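Local coordinates for protein aromatic-amino-acid:2-oxoglutarate transaminase (PDB 6HND) that probably transfers amino groups between aromatic amino acids (and perhaps 2-aminoadipate) and 2-oxo acids, using pyridoxal 5'-phosphate as cofactor, at residues Tyr43-His48 against Gly127-Ala132; Phe441-Pro446 against Asn487-Cys492; Trp460-Tyr465 against Asp511-Phe516. All coordinates share one frame; numbering follows the deposited sequence.

Contact 1: residues Tyr43-His48 against Gly127-Ala132. With PLP (pyridoxal-5'-phosphate), chain C.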
loop_
_atom_site.group_PDB
_atom_site.type_symbol
_atom_site.label_atom_id
_atom_site.label_comp_id
_atom_site.label_asym_id
_atom_site.label_seq_id
_atom_site.Cartn_x
_atom_site.Cartn_y
_atom_site.Cartn_z
ATOM N N TYR B 43 -2.695 23.362 -1.383
ATOM C CA TYR B 43 -2.311 21.936 -1.229
ATOM C C TYR B 43 -0.783 21.825 -1.096
ATOM O O TYR B 43 -0.102 22.520 -1.834
ATOM C CB TYR B 43 -2.803 21.098 -2.415
ATOM C CG TYR B 43 -4.035 21.563 -3.166
ATOM C CD1 TYR B 43 -3.925 22.394 -4.277
ATOM C CD2 TYR B 43 -5.306 21.098 -2.835
ATOM C CE1 TYR B 43 -5.037 22.794 -5.003
ATOM C CE2 TYR B 43 -6.429 21.485 -3.554
ATOM C CZ TYR B 43 -6.294 22.341 -4.640
ATOM O OH TYR B 43 -7.386 22.742 -5.353
ATOM N N GLY B 44 -0.290 20.928 -0.232
ATOM C CA GLY B 44 1.138 20.635 0.009
ATOM C C GLY B 44 1.738 19.729 -1.049
ATOM O O GLY B 44 2.313 18.710 -0.690
ATOM N N MET B 45 1.595 20.089 -2.324
ATOM C CA MET B 45 2.120 19.354 -3.509
ATOM C C MET B 45 3.341 20.092 -4.038
ATOM O O MET B 45 3.274 21.284 -4.307
ATOM C CB MET B 45 1.090 19.296 -4.638
ATOM C CG MET B 45 -0.186 18.601 -4.243
ATOM S SD MET B 45 -1.368 18.721 -5.562
ATOM C CE MET B 45 -2.886 18.303 -4.710
ATOM N N PRO B 46 4.510 19.438 -4.178
ATOM C CA PRO B 46 5.615 20.075 -4.859
ATOM C C PRO B 46 5.213 20.102 -6.329
ATOM O O PRO B 46 4.714 19.105 -6.834
ATOM C CB PRO B 46 6.833 19.207 -4.578
ATOM C CG PRO B 46 6.353 18.223 -3.541
ATOM C CD PRO B 46 4.855 18.106 -3.689
ATOM N N ASN B 47 5.428 21.248 -6.966
ATOM C CA ASN B 47 5.408 21.389 -8.444
ATOM C C ASN B 47 6.248 20.278 -9.085
ATOM O O ASN B 47 7.300 19.983 -8.540
ATOM C CB ASN B 47 5.950 22.748 -8.869
ATOM C CG ASN B 47 5.680 23.004 -10.330
ATOM O OD1 ASN B 47 6.471 22.589 -11.191
ATOM N ND2 ASN B 47 4.557 23.654 -10.608
ATOM N N HIS B 48 5.821 19.726 -10.227
ATOM C CA HIS B 48 6.537 18.638 -10.946
ATOM C C HIS B 48 7.986 19.035 -11.278
ATOM O O HIS B 48 8.781 18.117 -11.485
ATOM C CB HIS B 48 5.763 18.172 -12.188
ATOM C CG HIS B 48 5.659 19.202 -13.257
ATOM N ND1 HIS B 48 6.674 19.411 -14.179
ATOM C CD2 HIS B 48 4.679 20.092 -13.537
ATOM C CE1 HIS B 48 6.327 20.402 -14.970
ATOM N NE2 HIS B 48 5.096 20.831 -14.602
ATOM N N GLY B 127 1.758 11.365 -12.867
ATOM C CA GLY B 127 2.109 10.028 -12.345
ATOM C C GLY B 127 2.910 10.116 -11.058
ATOM O O GLY B 127 2.694 9.277 -10.149
ATOM N N LEU B 128 3.801 11.104 -10.982
ATOM C CA LEU B 128 4.641 11.379 -9.804
ATOM C C LEU B 128 4.006 12.391 -8.842
ATOM O O LEU B 128 4.607 12.625 -7.739
ATOM C CB LEU B 128 5.987 11.847 -10.332
ATOM C CG LEU B 128 6.705 10.766 -11.103
ATOM C CD1 LEU B 128 8.011 11.283 -11.666
ATOM C CD2 LEU B 128 6.920 9.574 -10.197
ATOM N N GLN B 129 2.831 12.929 -9.175
ATOM C CA GLN B 129 2.076 13.838 -8.268
ATOM C C GLN B 129 1.020 13.039 -7.486
ATOM O O GLN B 129 0.644 11.936 -7.952
ATOM C CB GLN B 129 1.448 14.964 -9.076
ATOM C CG GLN B 129 0.740 16.026 -8.247
ATOM C CD GLN B 129 1.695 16.666 -7.277
ATOM O OE1 GLN B 129 1.860 16.202 -6.140
ATOM N NE2 GLN B 129 2.344 17.716 -7.738
ATOM N N TYR B 130 0.604 13.576 -6.326
ATOM C CA TYR B 130 -0.585 13.142 -5.546
ATOM C C TYR B 130 -1.723 12.867 -6.526
ATOM O O TYR B 130 -1.946 13.691 -7.455
ATOM C CB TYR B 130 -0.993 14.191 -4.509
ATOM C CG TYR B 130 -0.158 14.197 -3.243
ATOM C CD1 TYR B 130 -0.223 13.151 -2.342
ATOM C CD2 TYR B 130 0.702 15.242 -2.950
ATOM C CE1 TYR B 130 0.541 13.137 -1.191
ATOM C CE2 TYR B 130 1.469 15.246 -1.800
ATOM C CZ TYR B 130 1.373 14.201 -0.900
ATOM O OH TYR B 130 2.134 14.189 0.249
ATOM N N ALA B 131 -2.386 11.728 -6.346
ATOM C CA ALA B 131 -3.468 11.240 -7.230
ATOM C C ALA B 131 -4.677 10.795 -6.389
ATOM O O ALA B 131 -4.517 10.533 -5.215
ATOM C CB ALA B 131 -2.910 10.112 -8.064
ATOM N N ALA B 132 -5.850 10.678 -6.988
ATOM C CA ALA B 132 -7.047 10.099 -6.330
ATOM C C ALA B 132 -6.680 8.706 -5.817
ATOM O O ALA B 132 -6.028 7.943 -6.566
ATOM C CB ALA B 132 -8.228 10.044 -7.279
HETATM N N1 PLP C . 2.571 14.595 7.500
HETATM C C2 PLP C . 2.787 15.865 7.168
HETATM C C2A PLP C . 3.093 16.828 8.271
HETATM C C3 PLP C . 2.788 16.274 5.814
HETATM O O3 PLP C . 3.056 17.581 5.527
HETATM C C4 PLP C . 2.518 15.319 4.798
HETATM C C4A PLP C . 2.600 15.753 3.387
HETATM C C5 PLP C . 2.273 13.976 5.198
HETATM C C6 PLP C . 2.284 13.697 6.538
HETATM C C5A PLP C . 1.907 12.856 4.258
HETATM O O4P PLP C . 2.951 12.476 3.314
HETATM P P PLP C . 2.808 11.205 2.315
HETATM O O1P PLP C . 4.244 10.717 2.121
HETATM O O2P PLP C . 2.216 11.738 1.041
HETATM O O3P PLP C . 1.859 10.217 2.990
HETATM O O HOH W 1 2.731 19.648 -10.624
#
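With its CG anti to the backbone N (chi1 -175°) and a bend at chi2, Gln129 lifts its amide against Met45 and Pro46, while Met45, whose CG lies beside its own N and whose chain is extended beyond it, crosses the Gln129 side chain at about a right angle. The two loops belong to the dimer interface of a pyridoxal-phosphate-dependent aminotransferase, where one subunit completes the cofactor site of the other. The Gln129 amide bonds both across the contact and back to its own loop. Gln129 NE2 donates to Pro46 O at 2.9 Å, that oxygen close to the plane of the amide but NE2 tilted from the Pro46 carbonyl plane, and also reaches weakly to a water that accepts from His48 N. Gln129 OE1 takes the hydrogen of Tyr130 N at 2.9 Å, in the carbonyl plane and on a lone pair, which fixes the rotation of the amide. Met45 CB packs 3.5 Å from Gln129 OE1, and its CG meets Tyr130 CD2 at 3.7 Å. Gly44, the centre of an inverse gamma turn, brings its O to 3.7 Å from Tyr130 CE2. Pro46 also packs on Tyr406 of the second subunit, and Tyr130 on Lys341 of the second subunit. Tyr130 OH donates to O2P of the pyridoxal phosphate, held mainly by that other chain, at 2.6 Å, with the phosphate oxygen near the ring plane.

Contact 2: residues Phe441-Pro446 against Asn487-Cys492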
loop_
_atom_site.group_PDB
_atom_site.type_symbol
_atom_site.label_atom_id
_atom_site.label_comp_id
_atom_site.label_asym_id
_atom_site.label_seq_id
_atom_site.Cartn_x
_atom_site.Cartn_y
_atom_site.Cartn_z
ATOM N N PHE B 441 -1.193 -33.052 -5.925
ATOM C CA PHE B 441 -0.407 -34.308 -5.995
ATOM C C PHE B 441 -0.814 -35.142 -4.789
ATOM O O PHE B 441 -0.383 -34.819 -3.661
ATOM C CB PHE B 441 1.086 -33.986 -6.012
ATOM C CG PHE B 441 2.001 -35.162 -6.195
ATOM C CD1 PHE B 441 2.147 -35.756 -7.433
ATOM C CD2 PHE B 441 2.784 -35.623 -5.149
ATOM C CE1 PHE B 441 3.029 -36.814 -7.615
ATOM C CE2 PHE B 441 3.644 -36.695 -5.321
ATOM C CZ PHE B 441 3.789 -37.265 -6.562
ATOM N N LYS B 442 -1.639 -36.150 -5.043
ATOM C CA LYS B 442 -2.237 -37.035 -4.023
ATOM C C LYS B 442 -1.250 -38.140 -3.658
ATOM O O LYS B 442 -0.534 -38.655 -4.534
ATOM C CB LYS B 442 -3.565 -37.578 -4.550
ATOM C CG LYS B 442 -4.668 -36.531 -4.641
ATOM C CD LYS B 442 -6.058 -37.099 -4.743
ATOM C CE LYS B 442 -6.489 -37.292 -6.180
ATOM N NZ LYS B 442 -7.964 -37.364 -6.296
ATOM N N ILE B 443 -1.208 -38.449 -2.373
ATOM C CA ILE B 443 -0.436 -39.565 -1.778
ATOM C C ILE B 443 -1.459 -40.583 -1.277
ATOM O O ILE B 443 -2.187 -40.240 -0.302
ATOM C CB ILE B 443 0.439 -39.036 -0.626
ATOM C CG1 ILE B 443 1.237 -37.789 -1.016
ATOM C CG2 ILE B 443 1.311 -40.161 -0.091
ATOM C CD1 ILE B 443 2.081 -37.932 -2.269
ATOM N N ASN B 444 -1.511 -41.754 -1.918
ATOM C CA ASN B 444 -2.439 -42.871 -1.589
ATOM C C ASN B 444 -1.872 -43.610 -0.361
ATOM O O ASN B 444 -1.538 -44.820 -0.453
ATOM C CB ASN B 444 -2.768 -43.722 -2.834
ATOM C CG ASN B 444 -3.439 -42.897 -3.933
ATOM O OD1 ASN B 444 -4.176 -41.936 -3.648
ATOM N ND2 ASN B 444 -3.210 -43.240 -5.200
ATOM N N LEU B 445 -1.838 -42.930 0.788
ATOM C CA LEU B 445 -1.536 -43.604 2.081
ATOM C C LEU B 445 -2.640 -44.620 2.355
ATOM O O LEU B 445 -3.786 -44.382 2.004
ATOM C CB LEU B 445 -1.443 -42.587 3.228
ATOM C CG LEU B 445 -0.346 -41.546 3.081
ATOM C CD1 LEU B 445 -0.534 -40.433 4.077
ATOM C CD2 LEU B 445 1.016 -42.170 3.219
ATOM N N PRO B 446 -2.343 -45.769 3.000
ATOM C CA PRO B 446 -3.397 -46.610 3.571
ATOM C C PRO B 446 -4.359 -45.777 4.435
ATOM O O PRO B 446 -3.934 -44.907 5.172
ATOM C CB PRO B 446 -2.665 -47.665 4.412
ATOM C CG PRO B 446 -1.238 -47.676 3.884
ATOM C CD PRO B 446 -1.000 -46.326 3.205
ATOM N N ASN B 487 -3.876 -35.460 2.597
ATOM C CA ASN B 487 -2.889 -36.399 1.985
ATOM C C ASN B 487 -2.479 -35.911 0.588
ATOM O O ASN B 487 -2.596 -36.668 -0.382
ATOM C CB ASN B 487 -3.423 -37.836 1.956
ATOM C CG ASN B 487 -4.732 -37.970 1.198
ATOM O OD1 ASN B 487 -5.606 -37.094 1.289
ATOM N ND2 ASN B 487 -4.839 -39.041 0.421
ATOM N N PHE B 488 -1.974 -34.689 0.466
ATOM C CA PHE B 488 -1.522 -34.189 -0.855
ATOM C C PHE B 488 -0.455 -33.126 -0.667
ATOM O O PHE B 488 -0.442 -32.477 0.371
ATOM C CB PHE B 488 -2.679 -33.663 -1.713
ATOM C CG PHE B 488 -3.348 -32.401 -1.237
ATOM C CD1 PHE B 488 -4.422 -32.454 -0.361
ATOM C CD2 PHE B 488 -2.955 -31.165 -1.716
ATOM C CE1 PHE B 488 -5.081 -31.290 0.022
ATOM C CE2 PHE B 488 -3.580 -29.999 -1.298
ATOM C CZ PHE B 488 -4.635 -30.062 -0.421
ATOM N N PHE B 489 0.365 -32.953 -1.691
ATOM C CA PHE B 489 1.257 -31.787 -1.851
ATOM C C PHE B 489 0.731 -30.931 -3.000
ATOM O O PHE B 489 0.238 -31.486 -3.983
ATOM C CB PHE B 489 2.686 -32.240 -2.119
ATOM C CG PHE B 489 3.273 -33.085 -1.028
ATOM C CD1 PHE B 489 3.649 -32.515 0.182
ATOM C CD2 PHE B 489 3.492 -34.441 -1.230
ATOM C CE1 PHE B 489 4.189 -33.298 1.191
ATOM C CE2 PHE B 489 4.007 -35.230 -0.205
ATOM C CZ PHE B 489 4.356 -34.656 0.998
ATOM N N ARG B 490 0.815 -29.607 -2.842
ATOM C CA ARG B 490 0.561 -28.647 -3.937
ATOM C C ARG B 490 1.876 -28.481 -4.673
ATOM O O ARG B 490 2.898 -28.197 -3.999
ATOM C CB ARG B 490 0.095 -27.279 -3.427
ATOM C CG ARG B 490 -0.301 -26.314 -4.542
ATOM C CD ARG B 490 -0.465 -24.897 -4.028
ATOM N NE ARG B 490 0.829 -24.290 -3.802
ATOM C CZ ARG B 490 1.027 -23.074 -3.344
ATOM N NH1 ARG B 490 -0.001 -22.297 -3.058
ATOM N NH2 ARG B 490 2.257 -22.633 -3.162
ATOM N N LEU B 491 1.818 -28.563 -5.996
ATOM C CA LEU B 491 2.992 -28.384 -6.885
ATOM C C LEU B 491 2.765 -27.129 -7.701
ATOM O O LEU B 491 1.620 -26.941 -8.138
ATOM C CB LEU B 491 3.129 -29.595 -7.805
ATOM C CG LEU B 491 3.023 -30.960 -7.120
ATOM C CD1 LEU B 491 3.072 -32.054 -8.169
ATOM C CD2 LEU B 491 4.138 -31.138 -6.105
ATOM N N CYS B 492 3.800 -26.304 -7.848
ATOM C CA CYS B 492 3.783 -25.118 -8.721
ATOM C C CYS B 492 4.899 -25.207 -9.770
ATOM O O CYS B 492 6.073 -25.322 -9.366
ATOM C CB CYS B 492 3.905 -23.836 -7.911
ATOM S SG CYS B 492 3.900 -22.383 -8.989
#
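Phe441 pairs with Phe489 and Lys442 with Phe488 in two neighbouring antiparallel strands, the central pair of the four-stranded sheet in the C-terminal part of this aminotransferase. Phe441 and Phe489 form the hydrogen-bonded pair: Phe441 N donates to Phe489 O at 2.9 Å, and Phe489 N returns a bond to Phe441 O at 2.8 Å. Lys442 and Phe488 are the non-hydrogen-bonded pair beside it.

Along Phe441, CB faces the neighbouring strand, 3.5 Å from Leu491 CD1 and 3.3 Å from Phe489 O. CG, placed anti to the backbone N (chi1 -175°), and CD1 stay within van der Waals reach of the same leucine methyl. On the other side of the ring CD2 meets Phe489 CD2 at 4.2 Å, an approach in which each atom lies near the plane of the other ring. Farther out, CE2 reaches Val513 CG2, and the ring also packs on Leu509, both of helix 499-518.

Ile443 extends this apolar face, its CG1 and CD1 lying against CD2 and CE2 of Phe489, and Met455 and Leu458 of helix 451-465 cover both residues. On the opposite face Lys442 NZ bonds to Phe212 O. Where strand 438-443 ends and strand 488-492 is about to begin, Ile443 is gripped twice by Asn487: its N donates to Asn487 O at 3.0 Å, and Asn487 ND2 donates back to Ile443 O, also at 3.0 Å, from above the carbonyl plane.

Contact 3: residues Trp460-Tyr465 against Asp511-Phe516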
loop_
_atom_site.group_PDB
_atom_site.type_symbol
_atom_site.label_atom_id
_atom_site.label_comp_id
_atom_site.label_asym_id
_atom_site.label_seq_id
_atom_site.Cartn_x
_atom_site.Cartn_y
_atom_site.Cartn_z
ATOM N N TRP B 460 9.944 -34.551 4.882
ATOM C CA TRP B 460 11.398 -34.661 5.167
ATOM C C TRP B 460 12.086 -35.436 4.031
ATOM O O TRP B 460 13.138 -34.977 3.577
ATOM C CB TRP B 460 11.657 -35.321 6.518
ATOM C CG TRP B 460 11.336 -34.452 7.684
ATOM C CD1 TRP B 460 10.364 -34.652 8.625
ATOM C CD2 TRP B 460 12.005 -33.232 8.035
ATOM N NE1 TRP B 460 10.397 -33.641 9.544
ATOM C CE2 TRP B 460 11.383 -32.752 9.205
ATOM C CE3 TRP B 460 13.059 -32.503 7.476
ATOM C CZ2 TRP B 460 11.787 -31.567 9.816
ATOM C CZ3 TRP B 460 13.447 -31.328 8.075
ATOM C CH2 TRP B 460 12.819 -30.868 9.229
ATOM N N LYS B 461 11.493 -36.540 3.561
ATOM C CA LYS B 461 12.044 -37.376 2.457
ATOM C C LYS B 461 12.204 -36.569 1.152
ATOM O O LYS B 461 13.254 -36.699 0.482
ATOM C CB LYS B 461 11.138 -38.583 2.208
ATOM C CG LYS B 461 11.814 -39.717 1.463
ATOM C CD LYS B 461 13.136 -40.110 2.102
ATOM C CE LYS B 461 13.535 -41.530 1.822
ATOM N NZ LYS B 461 14.902 -41.779 2.319
ATOM N N LEU B 462 11.188 -35.795 0.772
ATOM C CA LEU B 462 11.229 -34.938 -0.444
ATOM C C LEU B 462 12.382 -33.940 -0.285
ATOM O O LEU B 462 13.178 -33.798 -1.240
ATOM C CB LEU B 462 9.905 -34.183 -0.633
ATOM C CG LEU B 462 8.637 -35.013 -0.838
ATOM C CD1 LEU B 462 7.489 -34.097 -1.177
ATOM C CD2 LEU B 462 8.795 -36.035 -1.927
ATOM N N ILE B 463 12.474 -33.271 0.877
ATOM C CA ILE B 463 13.551 -32.266 1.151
ATOM C C ILE B 463 14.909 -32.956 0.969
ATOM O O ILE B 463 15.725 -32.418 0.200
ATOM C CB ILE B 463 13.402 -31.607 2.532
ATOM C CG1 ILE B 463 12.096 -30.811 2.646
ATOM C CG2 ILE B 463 14.620 -30.745 2.843
ATOM C CD1 ILE B 463 11.712 -30.463 4.067
ATOM N N SER B 464 15.100 -34.151 1.542
ATOM C CA SER B 464 16.347 -34.959 1.389
ATOM C C SER B 464 16.570 -35.342 -0.079
ATOM O O SER B 464 17.738 -35.336 -0.488
ATOM C CB SER B 464 16.404 -36.163 2.300
ATOM O OG SER B 464 15.391 -37.085 1.997
ATOM N N TYR B 465 15.517 -35.543 -0.877
ATOM C CA TYR B 465 15.641 -35.847 -2.335
ATOM C C TYR B 465 15.797 -34.572 -3.197
ATOM O O TYR B 465 16.002 -34.716 -4.416
ATOM C CB TYR B 465 14.472 -36.722 -2.794
ATOM C CG TYR B 465 14.754 -38.203 -2.758
ATOM C CD1 TYR B 465 14.876 -38.891 -1.555
ATOM C CD2 TYR B 465 14.884 -38.926 -3.934
ATOM C CE1 TYR B 465 15.131 -40.257 -1.527
ATOM C CE2 TYR B 465 15.113 -40.289 -3.923
ATOM C CZ TYR B 465 15.254 -40.950 -2.718
ATOM O OH TYR B 465 15.503 -42.285 -2.742
ATOM N N ASP B 511 10.524 -40.275 -7.109
ATOM C CA ASP B 511 11.612 -41.118 -6.540
ATOM C C ASP B 511 11.487 -41.117 -5.009
ATOM O O ASP B 511 11.530 -42.193 -4.381
ATOM C CB ASP B 511 13.003 -40.592 -6.897
ATOM C CG ASP B 511 13.501 -40.794 -8.323
ATOM O OD1 ASP B 511 12.867 -41.550 -9.112
ATOM O OD2 ASP B 511 14.547 -40.171 -8.638
ATOM N N ALA B 512 11.344 -39.940 -4.412
ATOM C CA ALA B 512 11.204 -39.791 -2.946
ATOM C C ALA B 512 9.948 -40.526 -2.441
ATOM O O ALA B 512 10.040 -41.189 -1.403
ATOM C CB ALA B 512 11.174 -38.325 -2.600
ATOM N N VAL B 513 8.805 -40.424 -3.140
ATOM C CA VAL B 513 7.541 -41.084 -2.697
ATOM C C VAL B 513 7.723 -42.595 -2.826
ATOM O O VAL B 513 7.347 -43.326 -1.871
ATOM C CB VAL B 513 6.276 -40.609 -3.439
ATOM C CG1 VAL B 513 5.053 -41.312 -2.869
ATOM C CG2 VAL B 513 6.067 -39.098 -3.386
ATOM N N TYR B 514 8.273 -43.040 -3.956
ATOM C CA TYR B 514 8.591 -44.462 -4.234
ATOM C C TYR B 514 9.422 -45.052 -3.090
ATOM O O TYR B 514 9.025 -46.100 -2.552
ATOM C CB TYR B 514 9.372 -44.652 -5.534
ATOM C CG TYR B 514 9.559 -46.117 -5.842
ATOM C CD1 TYR B 514 8.493 -46.867 -6.309
ATOM C CD2 TYR B 514 10.759 -46.772 -5.595
ATOM C CE1 TYR B 514 8.618 -48.222 -6.554
ATOM C CE2 TYR B 514 10.900 -48.134 -5.835
ATOM C CZ TYR B 514 9.823 -48.865 -6.316
ATOM O OH TYR B 514 9.892 -50.208 -6.561
ATOM N N GLU B 515 10.537 -44.411 -2.729
ATOM C CA GLU B 515 11.410 -44.929 -1.651
ATOM C C GLU B 515 10.594 -44.967 -0.368
ATOM O O GLU B 515 10.687 -45.962 0.366
ATOM C CB GLU B 515 12.680 -44.104 -1.458
ATOM C CG GLU B 515 13.781 -44.865 -0.712
ATOM C CD GLU B 515 14.741 -43.991 0.093
ATOM O OE1 GLU B 515 14.709 -44.066 1.361
ATOM O OE2 GLU B 515 15.509 -43.217 -0.535
ATOM N N PHE B 516 9.799 -43.936 -0.109
ATOM C CA PHE B 516 9.080 -43.795 1.183
ATOM C C PHE B 516 8.113 -44.974 1.325
ATOM O O PHE B 516 8.088 -45.602 2.417
ATOM C CB PHE B 516 8.420 -42.421 1.283
ATOM C CG PHE B 516 7.495 -42.247 2.455
ATOM C CD1 PHE B 516 7.990 -41.951 3.710
ATOM C CD2 PHE B 516 6.131 -42.316 2.285
ATOM C CE1 PHE B 516 7.138 -41.776 4.787
ATOM C CE2 PHE B 516 5.277 -42.141 3.357
ATOM C CZ PHE B 516 5.779 -41.878 4.609
#
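Ala512 lies against the ring of Tyr465, its CA 3.8 Å from the ring centroid and only 8° off the normal, a CH-pi contact made over the centre of one face. The methyl of the same alanine leans toward the base of the ring, with CB 3.6 Å from Tyr465 CG, and its CB is also pressed by Leu462 CD2 at 3.4 Å, closer than usual for two carbons. Leu462 CD2 goes on to a looser contact with Val513 CG2. Asp511 CB approaches the CD2-CE2 side of the ring obliquely, 3.7 Å from Tyr465 CE2, while its carboxylate turns to Lys507 through a salt bridge.

Glu515 bounds the ring at its edge. Its OE2 lies in the ring plane and accepts from Tyr465 OH in a bond modelled as very short, with carboxylate and ring planes 56° apart. Its chain, with CG anti to the backbone N and extended beyond, carries the carboxylate across the end of Lys461, and NZ and OE1 form a salt bridge, although the position of OE1 is less certain.

These side chains join helix 451-465 to helix 499-518, two helices that pack on one face of the C-terminal antiparallel sheet; the short segments are 9.0 Å apart at their axes and inclined at 130°. Ala512 CA is 5.5 Å from Leu462 CA, an approach consistent with the small side chain of Ala512.

Further out, Lys461 NZ also bonds to Phe523 O and makes a cation-pi contact with the Phe523 ring, while in the model Asn519 ND2 donates to the less certain Glu515 OE1. Phe516 packs back on Leu457 and Leu458. Within helix 451-465, Lys461 O accepts from both Tyr465 N and Ser464 OG, on the same face of its carbonyl plane.

Overall arrangement
Contacts 2 and 3 form one continuous piece of the C-terminal part, with centres about 13 Å apart: each strand of contact 2 is followed in the chain by a helix of contact 3. They meet through Phe489 CE2 and Leu462 CD1 (3.8 Å) and through Phe441 CE2 and Val513 CG2 (3.9 Å). Contact 1 stands on the other side of the chain's centre, about 52 Å from contact 2 between centres, and lies at the cofactor. Contact 2 stands further back: the Phe488 side chain is about 13 Å from a bound pyridoxal phosphate, and Arg490 NH1 bonds to Asn252 OD1, a cofactor-binding residue. All three contacts touch the second subunit.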